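Local coordinates for Pyrsv_gp04 (Pyrobaculum spherical virus, PDB 2VXZ), which is of unknown function but probably acts as a DNA-binding transcriptional regulator of the virus, with a winged-helix-like domain, at residues A[22-34]-A[111-123]. Sequence-based numbering, arbitrary orientation.
Sequences DGCKTTSLIQQRL and RKFFSSIIPIAHR
Thr26 and Leu29, at the start of helix 27-34 in what appears to be a winged-helix domain (helices 7-20, 27-34 and 38-50 with a three-stranded antiparallel sheet), meet the turn that leaves helix 108-115. Thr26 N donates to Ile117 O at 2.9 Å, almost straight, with an N-H...O angle of 170°. As the N-cap residue, Thr26 sets OG1 between its backbone N and carbonyl carbon (chi1 68°), from where it shares a hydrogen bond of 2.7 Å with Ser28 OG. Its methyl CG2 crosses Ile118 at a slant, touching CB, CG1 and CD1; the beta-branched threonine thus offers a hydroxyl to Ser28 and a methyl to Ile118 at once. Leu29, with CG anti to the backbone N (chi1 -177°), lays CD2 against the Ser116-Ile117 backbone, 3.2 Å from Ser116 O. Pro119, which has no N-H to satisfy, brings ring atom CD within 3.3 Å of Ser28 OG. Lys25 runs alongside Ser116 O, and NZ at its end reaches Asp22 OD1 in a salt bridge, Gly23 O and, outside the contact, Leu19 O. One water joins the segments, donating to Cys24 O and Ser116 O and accepting from Lys25 NZ at 3.2 Å.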
# COMPACT_ATOMS: atom_id res chain seq x y z
N ASP A 22 8.52 -6.66 8.82
CA ASP A 22 9.09 -6.61 7.49
C ASP A 22 8.60 -5.42 6.65
O ASP A 22 9.19 -5.10 5.62
CB ASP A 22 8.80 -7.92 6.75
CG ASP A 22 7.53 -8.61 7.25
OD1 ASP A 22 6.54 -8.67 6.49
OD2 ASP A 22 7.53 -9.07 8.42
N GLY A 23 7.51 -4.78 7.07
CA GLY A 23 7.06 -3.55 6.43
C GLY A 23 5.60 -3.23 6.69
O GLY A 23 4.86 -4.07 7.20
N CYS A 24 5.20 -2.00 6.35
CA CYS A 24 3.82 -1.57 6.53
C CYS A 24 2.87 -2.40 5.69
O CYS A 24 3.22 -2.84 4.61
CB CYS A 24 3.64 -0.11 6.15
SG CYS A 24 5.02 0.90 6.56
N LYS A 25 1.66 -2.59 6.20
CA LYS A 25 0.66 -3.37 5.51
C LYS A 25 -0.69 -2.74 5.70
O LYS A 25 -0.94 -2.10 6.72
CB LYS A 25 0.66 -4.79 6.05
CG LYS A 25 2.00 -5.47 5.88
CD LYS A 25 1.98 -6.91 6.30
CE LYS A 25 3.16 -7.67 5.71
NZ LYS A 25 4.47 -7.01 5.98
N THR A 26 -1.57 -2.94 4.73
CA THR A 26 -2.96 -2.53 4.89
C THR A 26 -3.67 -3.48 5.84
O THR A 26 -3.28 -4.64 5.97
CB THR A 26 -3.72 -2.53 3.56
OG1 THR A 26 -3.87 -3.88 3.09
CG2 THR A 26 -2.97 -1.69 2.53
N THR A 27 -4.72 -2.99 6.49
CA THR A 27 -5.58 -3.83 7.30
C THR A 27 -6.12 -5.01 6.49
O THR A 27 -6.21 -6.13 7.01
CB THR A 27 -6.74 -3.00 7.91
OG1 THR A 27 -6.19 -1.92 8.67
CG2 THR A 27 -7.61 -3.87 8.82
N SER A 28 -6.45 -4.80 5.21
CA SER A 28 -6.92 -5.91 4.38
C SER A 28 -5.90 -7.04 4.25
O SER A 28 -6.27 -8.21 4.29
CB SER A 28 -7.36 -5.44 2.99
OG SER A 28 -6.33 -4.72 2.35
N LEU A 29 -4.62 -6.69 4.12
CA LEU A 29 -3.60 -7.72 4.01
C LEU A 29 -3.42 -8.43 5.35
O LEU A 29 -3.32 -9.66 5.39
CB LEU A 29 -2.27 -7.13 3.55
CG LEU A 29 -1.14 -8.14 3.33
CD1 LEU A 29 -1.55 -9.27 2.37
CD2 LEU A 29 0.12 -7.43 2.81
N ILE A 30 -3.41 -7.66 6.44
CA ILE A 30 -3.34 -8.24 7.79
C ILE A 30 -4.49 -9.22 8.04
O ILE A 30 -4.26 -10.35 8.49
CB ILE A 30 -3.32 -7.12 8.89
CG1 ILE A 30 -2.03 -6.31 8.75
CG2 ILE A 30 -3.42 -7.71 10.31
CD1 ILE A 30 -2.05 -4.94 9.42
N GLN A 31 -5.73 -8.81 7.75
CA GLN A 31 -6.89 -9.69 7.88
C GLN A 31 -6.71 -11.00 7.14
O GLN A 31 -7.00 -12.06 7.68
CB GLN A 31 -8.14 -9.05 7.29
CG GLN A 31 -8.64 -7.87 8.01
CD GLN A 31 -9.64 -7.11 7.17
OE1 GLN A 31 -9.51 -5.91 6.96
NE2 GLN A 31 -10.63 -7.83 6.65
N GLN A 32 -6.27 -10.90 5.89
CA GLN A 32 -6.12 -12.06 5.02
C GLN A 32 -5.04 -12.99 5.55
O GLN A 32 -5.27 -14.21 5.69
CB GLN A 32 -5.81 -11.62 3.59
CG GLN A 32 -5.71 -12.79 2.60
CD GLN A 32 -4.34 -13.44 2.53
OE1 GLN A 32 -3.32 -12.76 2.55
NE2 GLN A 32 -4.33 -14.76 2.45
N ARG A 33 -3.88 -12.42 5.87
CA ARG A 33 -2.72 -13.20 6.27
C ARG A 33 -2.98 -13.97 7.54
O ARG A 33 -2.52 -15.10 7.68
CB ARG A 33 -1.50 -12.30 6.45
CG ARG A 33 -0.89 -11.85 5.14
CD ARG A 33 -0.17 -12.98 4.46
NE ARG A 33 0.42 -12.56 3.19
CZ ARG A 33 1.59 -11.95 3.04
NH1 ARG A 33 2.33 -11.64 4.10
NH2 ARG A 33 2.00 -11.63 1.83
N LEU A 34 -3.71 -13.34 8.47
CA LEU A 34 -3.93 -13.91 9.79
C LEU A 34 -5.29 -14.57 9.97
O LEU A 34 -5.57 -15.10 11.05
CB LEU A 34 -3.72 -12.82 10.85
CG LEU A 34 -2.34 -12.16 10.86
CD1 LEU A 34 -2.19 -11.22 12.04
CD2 LEU A 34 -1.25 -13.21 10.89
N ARG A 111 5.50 -7.15 -8.39
CA ARG A 111 4.35 -7.89 -7.88
C ARG A 111 4.60 -8.40 -6.46
O ARG A 111 3.74 -8.28 -5.59
CB ARG A 111 3.98 -9.06 -8.80
CG ARG A 111 2.62 -9.66 -8.47
CD ARG A 111 2.31 -10.93 -9.25
NE ARG A 111 1.10 -11.53 -8.70
CZ ARG A 111 -0.01 -11.83 -9.39
NH1 ARG A 111 -0.10 -11.67 -10.71
NH2 ARG A 111 -1.05 -12.35 -8.73
N LYS A 112 5.76 -9.01 -6.24
CA LYS A 112 6.16 -9.50 -4.92
C LYS A 112 6.17 -8.37 -3.89
O LYS A 112 5.66 -8.54 -2.79
CB LYS A 112 7.54 -10.16 -4.97
CG LYS A 112 8.01 -10.73 -3.63
CD LYS A 112 9.37 -11.37 -3.74
CE LYS A 112 10.05 -11.53 -2.37
NZ LYS A 112 9.39 -12.57 -1.54
N PHE A 113 6.76 -7.24 -4.26
CA PHE A 113 6.84 -6.10 -3.36
C PHE A 113 5.46 -5.57 -2.99
O PHE A 113 5.11 -5.47 -1.82
CB PHE A 113 7.67 -4.99 -3.99
CG PHE A 113 7.77 -3.76 -3.14
CD1 PHE A 113 8.49 -3.77 -1.96
CD2 PHE A 113 7.15 -2.58 -3.52
CE1 PHE A 113 8.58 -2.63 -1.17
CE2 PHE A 113 7.24 -1.44 -2.74
CZ PHE A 113 7.95 -1.47 -1.57
N PHE A 114 4.66 -5.23 -4.00
CA PHE A 114 3.35 -4.65 -3.72
C PHE A 114 2.40 -5.65 -3.02
O PHE A 114 1.62 -5.25 -2.18
CB PHE A 114 2.72 -4.04 -4.98
CG PHE A 114 3.24 -2.67 -5.31
CD1 PHE A 114 4.27 -2.50 -6.21
CD2 PHE A 114 2.71 -1.54 -4.69
CE1 PHE A 114 4.77 -1.25 -6.50
CE2 PHE A 114 3.20 -0.27 -4.99
CZ PHE A 114 4.24 -0.13 -5.88
N SER A 115 2.48 -6.94 -3.35
CA SER A 115 1.55 -7.91 -2.73
C SER A 115 1.88 -8.14 -1.25
O SER A 115 1.04 -8.63 -0.49
CB SER A 115 1.55 -9.23 -3.47
OG SER A 115 2.78 -9.87 -3.33
N SER A 116 3.09 -7.75 -0.83
CA SER A 116 3.45 -7.78 0.59
C SER A 116 2.94 -6.56 1.37
O SER A 116 3.13 -6.47 2.59
CB SER A 116 4.96 -7.96 0.77
OG SER A 116 5.69 -6.81 0.36
N ILE A 117 2.31 -5.61 0.68
CA ILE A 117 1.74 -4.40 1.28
C ILE A 117 0.20 -4.42 1.27
O ILE A 117 -0.45 -4.01 2.24
CB ILE A 117 2.18 -3.12 0.49
CG1 ILE A 117 3.70 -3.01 0.40
CG2 ILE A 117 1.58 -1.84 1.13
CD1 ILE A 117 4.21 -1.94 -0.59
N ILE A 118 -0.37 -4.86 0.16
CA ILE A 118 -1.80 -4.73 -0.10
C ILE A 118 -2.19 -5.82 -1.08
O ILE A 118 -1.37 -6.23 -1.90
CB ILE A 118 -2.12 -3.34 -0.70
CG1 ILE A 118 -3.63 -3.12 -0.82
CG2 ILE A 118 -1.43 -3.16 -2.05
CD1 ILE A 118 -4.02 -1.66 -0.98
N PRO A 119 -3.41 -6.37 -0.96
CA PRO A 119 -3.88 -7.26 -2.02
C PRO A 119 -3.87 -6.56 -3.38
O PRO A 119 -4.44 -5.47 -3.51
CB PRO A 119 -5.30 -7.60 -1.57
CG PRO A 119 -5.22 -7.52 -0.07
CD PRO A 119 -4.38 -6.29 0.15
N ILE A 120 -3.17 -7.14 -4.35
CA ILE A 120 -2.93 -6.50 -5.64
C ILE A 120 -3.32 -7.37 -6.86
O ILE A 120 -3.35 -6.86 -7.98
CB ILE A 120 -1.42 -6.07 -5.75
CG1 ILE A 120 -1.19 -4.94 -6.76
CG2 ILE A 120 -0.55 -7.27 -6.06
CD1 ILE A 120 -1.04 -3.58 -6.15
N ALA A 121 -3.63 -8.65 -6.65
CA ALA A 121 -3.79 -9.60 -7.76
C ALA A 121 -4.82 -9.15 -8.78
O ALA A 121 -4.62 -9.32 -9.99
CB ALA A 121 -4.15 -10.99 -7.23
N HIS A 122 -5.93 -8.60 -8.29
CA HIS A 122 -7.08 -8.26 -9.12
C HIS A 122 -7.23 -6.75 -9.23
O HIS A 122 -6.94 -6.01 -8.29
CB HIS A 122 -8.34 -8.90 -8.52
CG HIS A 122 -8.27 -10.39 -8.45
ND1 HIS A 122 -8.21 -11.18 -9.57
CD2 HIS A 122 -8.22 -11.24 -7.39
CE1 HIS A 122 -8.15 -12.45 -9.22
NE2 HIS A 122 -8.15 -12.51 -7.90
N ARG A 123 -7.65 -6.29 -10.41
CA ARG A 123 -7.83 -4.86 -10.65
C ARG A 123 -9.18 -4.42 -10.09
O ARG A 123 -10.21 -4.47 -10.76
CB ARG A 123 -7.73 -4.54 -12.14
CG ARG A 123 -7.73 -3.05 -12.45
CD ARG A 123 -7.25 -2.81 -13.87
NE ARG A 123 -5.96 -3.47 -14.03
CZ ARG A 123 -5.42 -3.83 -15.18
NH1 ARG A 123 -6.00 -3.53 -16.32
NH2 ARG A 123 -4.27 -4.47 -15.18
O HOH W 1 4.98 -4.59 3.89